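Local coordinates for secreted protein ASP-2 (PDB 1U53), which is a secreted pathogenesis-related-1 (CAP family) protein of the human hookworm Necator americanus, studied as a vaccine antigen, its molecular activity remaining uncertain, at residues R28-L33 against A107-L112; C57-T62 against K81-N86; L21-S26 against A100-S105. All blocks are in the same frame, centred on the assembly; numbering follows the deposited sequence.

Contact 1. Residues R28-L33 against A107-L112; sequences RSSVAL and AWFGEL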
# COMPACT_ATOMS: atom_id res chain seq x y z
N ARG A 28 1.51 -7.99 -1.59
CA ARG A 28 2.61 -8.30 -0.64
C ARG A 28 3.02 -9.75 -0.75
O ARG A 28 4.22 -10.08 -0.68
CB ARG A 28 2.17 -7.93 0.79
CG ARG A 28 2.11 -6.44 0.91
CD ARG A 28 1.38 -5.97 2.19
NE ARG A 28 2.14 -6.22 3.44
CZ ARG A 28 3.04 -5.38 3.97
NH1 ARG A 28 3.36 -4.23 3.36
NH2 ARG A 28 3.64 -5.71 5.10
N SER A 29 2.02 -10.63 -0.87
CA SER A 29 2.33 -12.06 -0.91
C SER A 29 3.07 -12.40 -2.19
O SER A 29 4.09 -13.09 -2.15
CB SER A 29 1.04 -12.92 -0.78
OG SER A 29 1.27 -14.30 -1.15
N SER A 30 2.60 -11.89 -3.32
CA SER A 30 3.34 -12.11 -4.59
C SER A 30 4.80 -11.68 -4.49
O SER A 30 5.68 -12.40 -4.94
CB SER A 30 2.68 -11.41 -5.77
OG SER A 30 2.92 -10.00 -5.83
N VAL A 31 5.06 -10.51 -3.94
CA VAL A 31 6.44 -10.05 -3.79
C VAL A 31 7.19 -11.02 -2.87
O VAL A 31 8.29 -11.48 -3.21
CB VAL A 31 6.48 -8.61 -3.21
CG1 VAL A 31 7.91 -8.25 -2.75
CG2 VAL A 31 5.90 -7.66 -4.23
N ALA A 32 6.63 -11.33 -1.71
CA ALA A 32 7.31 -12.16 -0.72
C ALA A 32 7.67 -13.54 -1.26
O ALA A 32 8.74 -14.10 -0.93
CB ALA A 32 6.46 -12.25 0.57
N LEU A 33 6.84 -14.11 -2.12
CA LEU A 33 7.08 -15.45 -2.65
C LEU A 33 8.02 -15.46 -3.84
O LEU A 33 8.31 -16.54 -4.43
CB LEU A 33 5.71 -16.00 -3.09
CG LEU A 33 4.70 -16.30 -1.99
CD1 LEU A 33 3.34 -16.70 -2.57
CD2 LEU A 33 5.21 -17.42 -1.10
N ALA A 107 -2.07 0.92 -9.94
CA ALA A 107 -1.20 2.02 -10.39
C ALA A 107 0.01 2.15 -9.46
O ALA A 107 1.13 2.43 -9.90
CB ALA A 107 -1.97 3.35 -10.40
N TRP A 108 -0.26 1.99 -8.17
CA TRP A 108 0.82 2.10 -7.18
C TRP A 108 1.77 0.93 -7.33
O TRP A 108 3.00 1.11 -7.38
CB TRP A 108 0.26 2.13 -5.75
CG TRP A 108 -0.60 3.37 -5.48
CD1 TRP A 108 -0.48 4.61 -6.06
CD2 TRP A 108 -1.67 3.45 -4.54
NE1 TRP A 108 -1.47 5.46 -5.55
CE2 TRP A 108 -2.21 4.75 -4.64
CE3 TRP A 108 -2.27 2.51 -3.65
CZ2 TRP A 108 -3.27 5.18 -3.84
CZ3 TRP A 108 -3.34 2.94 -2.87
CH2 TRP A 108 -3.84 4.27 -2.99
N PHE A 109 1.22 -0.27 -7.34
CA PHE A 109 2.05 -1.46 -7.40
C PHE A 109 2.80 -1.53 -8.72
O PHE A 109 3.90 -2.07 -8.77
CB PHE A 109 1.19 -2.69 -7.20
CG PHE A 109 2.01 -3.94 -7.08
CD1 PHE A 109 2.56 -4.30 -5.84
CD2 PHE A 109 2.24 -4.74 -8.19
CE1 PHE A 109 3.32 -5.46 -5.72
CE2 PHE A 109 3.03 -5.89 -8.08
CZ PHE A 109 3.55 -6.25 -6.86
N GLY A 110 2.22 -0.95 -9.76
CA GLY A 110 2.81 -1.05 -11.11
C GLY A 110 4.15 -0.37 -11.28
O GLY A 110 4.86 -0.67 -12.23
N GLU A 111 4.53 0.48 -10.31
CA GLU A 111 5.86 1.13 -10.27
C GLU A 111 6.99 0.09 -10.31
O GLU A 111 8.05 0.35 -10.90
CB GLU A 111 5.94 2.03 -9.03
CG GLU A 111 4.99 3.22 -9.22
CD GLU A 111 4.96 4.18 -8.06
OE1 GLU A 111 5.46 3.82 -6.97
OE2 GLU A 111 4.41 5.32 -8.28
N LEU A 112 6.79 -1.08 -9.67
CA LEU A 112 7.87 -2.08 -9.64
C LEU A 112 8.16 -2.57 -11.06
O LEU A 112 9.31 -2.55 -11.49
CB LEU A 112 7.45 -3.28 -8.76
CG LEU A 112 8.39 -4.51 -8.79
CD1 LEU A 112 9.79 -4.16 -8.25
CD2 LEU A 112 7.70 -5.66 -8.01
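V31 meets the phenyl ring of F109 at its rim. Its CG2 methyl lies near the ring plane, 3.7 Å from F109 CE1 and almost as close to CZ, so the methyl abuts the edge and does not cover a face. Valine and phenylalanine run alongside one another in opposite senses. The ring reaches the valine because F109 CG stands anti to the backbone N (chi1 -173°), which carries the phenyl away from its own helix and over to helix 14-32. One residue earlier, S30 comes at the same end of the ring, its OG 3.9 Å from F109 CZ and oblique to the plane. This is packing alone, since that hydroxyl is hydrogen-bonded to the carbonyl of L27 one turn back. L112 also turns toward helix 14-32, but L112 CD2 stays 4.6 Å from V31 CG2. Farther out, Y135 of helix 133-138 meets F109 edge-to-face and also touches V31 and L112, while M138 of that helix packs on F109. Two residues after F109, the E111 carboxylate hydrogen-bonds H134 ND1 and the backbone N of Y135, a Glu-His pairing consistent with the central cavity of CAP proteins. Across the two segments there is no hydrogen bond and no charge pair, and only 113 Å² is buried, so between these segments the contact rests on van der Waals and apolar packing.

Contact 2. Residues C57-T62 against K81-N86; sequences CEVEKT and KGLGEN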
# COMPACT_ATOMS: atom_id res chain seq x y z
N CYS A 57 -9.98 1.28 11.00
CA CYS A 57 -10.97 2.32 10.69
C CYS A 57 -10.47 3.72 11.06
O CYS A 57 -10.95 4.72 10.49
CB CYS A 57 -12.27 2.08 11.49
SG CYS A 57 -13.01 0.50 11.23
N GLU A 58 -9.56 3.79 12.05
CA GLU A 58 -8.96 5.08 12.40
C GLU A 58 -8.03 5.65 11.34
O GLU A 58 -7.99 6.86 11.09
CB GLU A 58 -8.28 5.04 13.79
CG GLU A 58 -9.31 4.90 14.91
CD GLU A 58 -10.21 6.11 14.96
OE1 GLU A 58 -11.42 6.00 14.61
OE2 GLU A 58 -9.67 7.20 15.27
N VAL A 59 -7.29 4.76 10.71
CA VAL A 59 -6.44 5.12 9.57
C VAL A 59 -7.33 5.52 8.41
O VAL A 59 -7.03 6.50 7.70
CB VAL A 59 -5.55 3.95 9.20
CG1 VAL A 59 -4.67 4.33 7.99
CG2 VAL A 59 -4.62 3.64 10.43
N GLU A 60 -8.44 4.81 8.19
CA GLU A 60 -9.42 5.26 7.16
C GLU A 60 -9.92 6.70 7.41
O GLU A 60 -10.09 7.50 6.49
CB GLU A 60 -10.63 4.32 7.11
CG GLU A 60 -11.72 4.80 6.18
CD GLU A 60 -12.85 3.79 6.12
OE1 GLU A 60 -13.91 4.13 6.67
OE2 GLU A 60 -12.65 2.69 5.55
N LYS A 61 -10.10 7.02 8.70
CA LYS A 61 -10.63 8.33 9.08
C LYS A 61 -9.68 9.40 8.65
O LYS A 61 -10.10 10.38 8.06
CB LYS A 61 -10.74 8.42 10.60
CG LYS A 61 -11.13 9.78 11.10
CD LYS A 61 -11.02 9.82 12.61
CE LYS A 61 -11.40 11.19 13.16
NZ LYS A 61 -12.79 11.66 12.73
N THR A 62 -8.40 9.22 8.92
CA THR A 62 -7.44 10.26 8.47
C THR A 62 -7.24 10.28 6.94
O THR A 62 -7.06 11.32 6.34
CB THR A 62 -6.09 10.19 9.24
OG1 THR A 62 -5.64 8.84 9.38
CG2 THR A 62 -6.27 10.84 10.63
N LYS A 81 -0.68 11.51 11.82
CA LYS A 81 0.45 11.22 12.67
C LYS A 81 0.84 9.76 12.66
O LYS A 81 0.03 8.88 12.91
CB LYS A 81 0.17 11.65 14.11
CG LYS A 81 0.10 13.14 14.23
CD LYS A 81 -0.27 13.57 15.62
CE LYS A 81 -1.75 13.96 15.67
NZ LYS A 81 -2.69 12.81 15.82
N GLY A 82 2.11 9.53 12.39
CA GLY A 82 2.65 8.19 12.46
C GLY A 82 2.31 7.34 11.24
O GLY A 82 2.51 6.11 11.27
N LEU A 83 1.78 7.98 10.19
CA LEU A 83 1.27 7.21 9.02
C LEU A 83 1.90 7.59 7.70
O LEU A 83 2.24 8.76 7.48
CB LEU A 83 -0.24 7.42 8.86
CG LEU A 83 -1.03 6.99 10.08
CD1 LEU A 83 -2.49 7.44 9.89
CD2 LEU A 83 -0.96 5.48 10.29
N GLY A 84 2.01 6.60 6.78
CA GLY A 84 2.44 6.87 5.40
C GLY A 84 1.18 7.11 4.56
O GLY A 84 0.04 7.03 5.06
N GLU A 85 1.38 7.40 3.27
CA GLU A 85 0.22 7.78 2.47
C GLU A 85 0.51 7.59 0.98
O GLU A 85 1.61 7.99 0.49
CB GLU A 85 -0.09 9.24 2.70
CG GLU A 85 -1.36 9.76 1.92
CD GLU A 85 -1.59 11.22 2.27
OE1 GLU A 85 -0.79 12.07 1.80
OE2 GLU A 85 -2.49 11.50 3.10
N ASN A 86 -0.46 7.01 0.26
CA ASN A 86 -0.41 6.94 -1.22
C ASN A 86 -1.66 7.61 -1.73
O ASN A 86 -2.73 7.44 -1.17
CB ASN A 86 -0.48 5.49 -1.70
CG ASN A 86 0.87 4.80 -1.64
OD1 ASN A 86 1.90 5.49 -1.73
ND2 ASN A 86 0.89 3.46 -1.60
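L83 points its side chain at helix 57-67 and touches two residues one turn apart, V59 and T62. From CB, which faces the helix, CG continues anti to the carbonyl carbon (chi1 -59°) and forks into two methyls with separate targets. CD1, the branch that prolongs the extended chain (chi2 171°), comes 3.5 Å from T62 OG1, and the two side chains meet at about a right angle. CD2 approaches V59 CG2 at 4.1 Å, a looser apolar contact in which the side chains cross obliquely. V59 offers that methyl because CG2 lies anti to its own carbonyl carbon. The helix covers one face of the central sheet of the CAP fold, an alpha-beta-alpha sandwich, and L83 leads into edge strand 84-90 of that sheet: the backbone of G84 pairs with Y163 and that of N86 with C161. Q162, on the neighbouring strand, touches both V59 and L83, and its OE1 hydrogen-bonds T62 OG1, so the hydroxyl beside the leucine methyl already has a polar partner. The other end of the same amide, NE2, bonds E85 OE2, which is also gripped by S75 OG and N66 ND2; bonded at both ends, the amide probably has its rotation fixed, and it bridges helix and strand.

Contact 3. Residues L21-S26 against A100-S105; sequences LEMHNS and AAEQAS. Unlike the reference sequence in segment 21-26: M23 (reference Leu).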
# COMPACT_ATOMS: atom_id res chain seq x y z
N LEU A 21 -7.82 -4.02 1.12
CA LEU A 21 -7.06 -4.89 1.99
C LEU A 21 -6.62 -6.18 1.24
O LEU A 21 -5.45 -6.59 1.31
CB LEU A 21 -7.90 -5.27 3.22
CG LEU A 21 -7.09 -6.08 4.23
CD1 LEU A 21 -5.92 -5.26 4.89
CD2 LEU A 21 -8.00 -6.65 5.29
N GLU A 22 -7.55 -6.81 0.52
CA GLU A 22 -7.16 -8.06 -0.19
C GLU A 22 -6.08 -7.85 -1.24
O GLU A 22 -5.14 -8.66 -1.32
CB GLU A 22 -8.41 -8.67 -0.83
CG GLU A 22 -9.33 -9.14 0.28
CD GLU A 22 -10.65 -9.61 -0.21
OE1 GLU A 22 -10.79 -9.74 -1.45
OE2 GLU A 22 -11.54 -9.84 0.66
N MET A 23 -6.21 -6.78 -2.02
CA MET A 23 -5.22 -6.42 -3.04
C MET A 23 -3.89 -6.14 -2.38
O MET A 23 -2.85 -6.57 -2.84
CB MET A 23 -5.59 -5.14 -3.78
CG MET A 23 -6.77 -5.23 -4.57
SD MET A 23 -6.51 -5.19 -6.35
CE MET A 23 -4.96 -4.66 -6.87
N HIS A 24 -3.90 -5.39 -1.27
CA HIS A 24 -2.59 -5.16 -0.62
C HIS A 24 -1.94 -6.44 -0.14
O HIS A 24 -0.73 -6.67 -0.36
CB HIS A 24 -2.69 -4.16 0.53
CG HIS A 24 -2.64 -2.73 0.08
ND1 HIS A 24 -3.68 -2.08 -0.56
CD2 HIS A 24 -1.66 -1.80 0.22
CE1 HIS A 24 -3.33 -0.83 -0.82
NE2 HIS A 24 -2.10 -0.64 -0.35
N ASN A 25 -2.72 -7.30 0.53
CA ASN A 25 -2.11 -8.55 1.04
C ASN A 25 -1.73 -9.51 -0.07
O ASN A 25 -0.68 -10.17 0.01
CB ASN A 25 -2.99 -9.21 2.06
CG ASN A 25 -2.87 -8.54 3.40
OD1 ASN A 25 -1.80 -8.09 3.76
ND2 ASN A 25 -3.99 -8.42 4.11
N SER A 26 -2.54 -9.55 -1.11
CA SER A 26 -2.23 -10.37 -2.28
C SER A 26 -0.88 -9.98 -2.91
O SER A 26 -0.07 -10.81 -3.24
CB SER A 26 -3.31 -10.14 -3.34
OG SER A 26 -3.02 -10.83 -4.56
N ALA A 100 -12.38 1.82 -8.19
CA ALA A 100 -11.32 2.84 -7.95
C ALA A 100 -10.23 2.25 -7.02
O ALA A 100 -9.06 2.49 -7.24
CB ALA A 100 -11.93 4.06 -7.31
N ALA A 101 -10.63 1.44 -6.05
CA ALA A 101 -9.65 0.80 -5.17
C ALA A 101 -8.71 -0.10 -5.99
O ALA A 101 -7.50 -0.16 -5.75
CB ALA A 101 -10.39 -0.03 -4.11
N GLU A 102 -9.30 -0.83 -6.94
CA GLU A 102 -8.54 -1.73 -7.77
C GLU A 102 -7.58 -0.93 -8.63
O GLU A 102 -6.39 -1.26 -8.74
CB GLU A 102 -9.51 -2.48 -8.69
CG GLU A 102 -8.82 -3.56 -9.52
CD GLU A 102 -9.84 -4.32 -10.33
OE1 GLU A 102 -11.04 -3.97 -10.23
OE2 GLU A 102 -9.45 -5.28 -11.02
N GLN A 103 -8.08 0.14 -9.22
CA GLN A 103 -7.21 0.93 -10.12
C GLN A 103 -6.07 1.58 -9.38
O GLN A 103 -4.93 1.64 -9.87
CB GLN A 103 -8.04 1.99 -10.82
CG GLN A 103 -9.07 1.42 -11.76
CD GLN A 103 -9.48 2.43 -12.85
OE1 GLN A 103 -9.15 3.63 -12.78
NE2 GLN A 103 -10.21 1.94 -13.85
N ALA A 104 -6.36 2.10 -8.19
CA ALA A 104 -5.30 2.77 -7.42
C ALA A 104 -4.23 1.80 -7.01
O ALA A 104 -3.03 2.05 -7.14
CB ALA A 104 -5.89 3.42 -6.17
N SER A 105 -4.67 0.62 -6.56
CA SER A 105 -3.72 -0.36 -6.04
C SER A 105 -2.86 -0.85 -7.19
O SER A 105 -1.66 -1.01 -7.03
CB SER A 105 -4.47 -1.52 -5.37
OG SER A 105 -5.29 -1.04 -4.26
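M23 lays the end of its side chain over S105: its CE methyl is 3.5 Å from S105 CB, and its own CB is 4.1 Å from the same carbon. The terminus also skirts E102, with M23 CE 4.1 Å from the carbonyl O of E102 and M23 SD 4.2 Å from E102 CG. To get there the thioether bends twice, and its last torsion is close to eclipsed (chi3 -15°), an unusual shape for methionine. Between segments 21-26 and 100-105, M23 and S105 have the nearest CA atoms, 6.9 Å apart. The serine hydroxyl turns back on its own helix: OG donates to A101 O at 2.8 Å, tilted from the carbonyl plane, while S105 N reaches that oxygen from the opposite face. Thus the carbonyl is gripped twice and the serine hydroxyl is satisfied within its helix. H24 adds its ring from the next position along helix 14-32, its CE1 4.0 Å from S105 OG at an oblique angle and without a hydrogen bond. The imidazole is oriented instead by two outside partners, ND1 on the carbonyl of F20 and NE2 on the hydroxyl of Y163, a strand residue. The axes of the two segments pass 10.1 Å apart at -26°, running in the same direction. Behind them, A100 and A104 rest on V159 and H24 on L146, both sheet residues. Two near-parallel helices packed side by side on one face of a central sheet form one outer layer of the alpha-beta-alpha sandwich of CAP proteins.

Contacts 1 and 3 join the same two helices, 14-32 and 97-109, at successive positions, their centres about 10 Å apart; W108 touches H24 between them. Along the chain their segments alternate, 21-26, 28-33, then 100-105, 107-112. Contact 2 (57-62 with 81-86) lies wholly within the intervening sequence, its centre about 21 Å from contact 1 and 16 Å from contact 3. Strand 157-164 links the layers: side chains of V159, C161 and Y163 meet the helices of contacts 1 and 3, Y163 also bonding N86, while those of Q162 and V160 meet helix 57-67 and E85. This alternation places helices on both faces of one sheet, and W108 against N86 joins contacts 1 and 2.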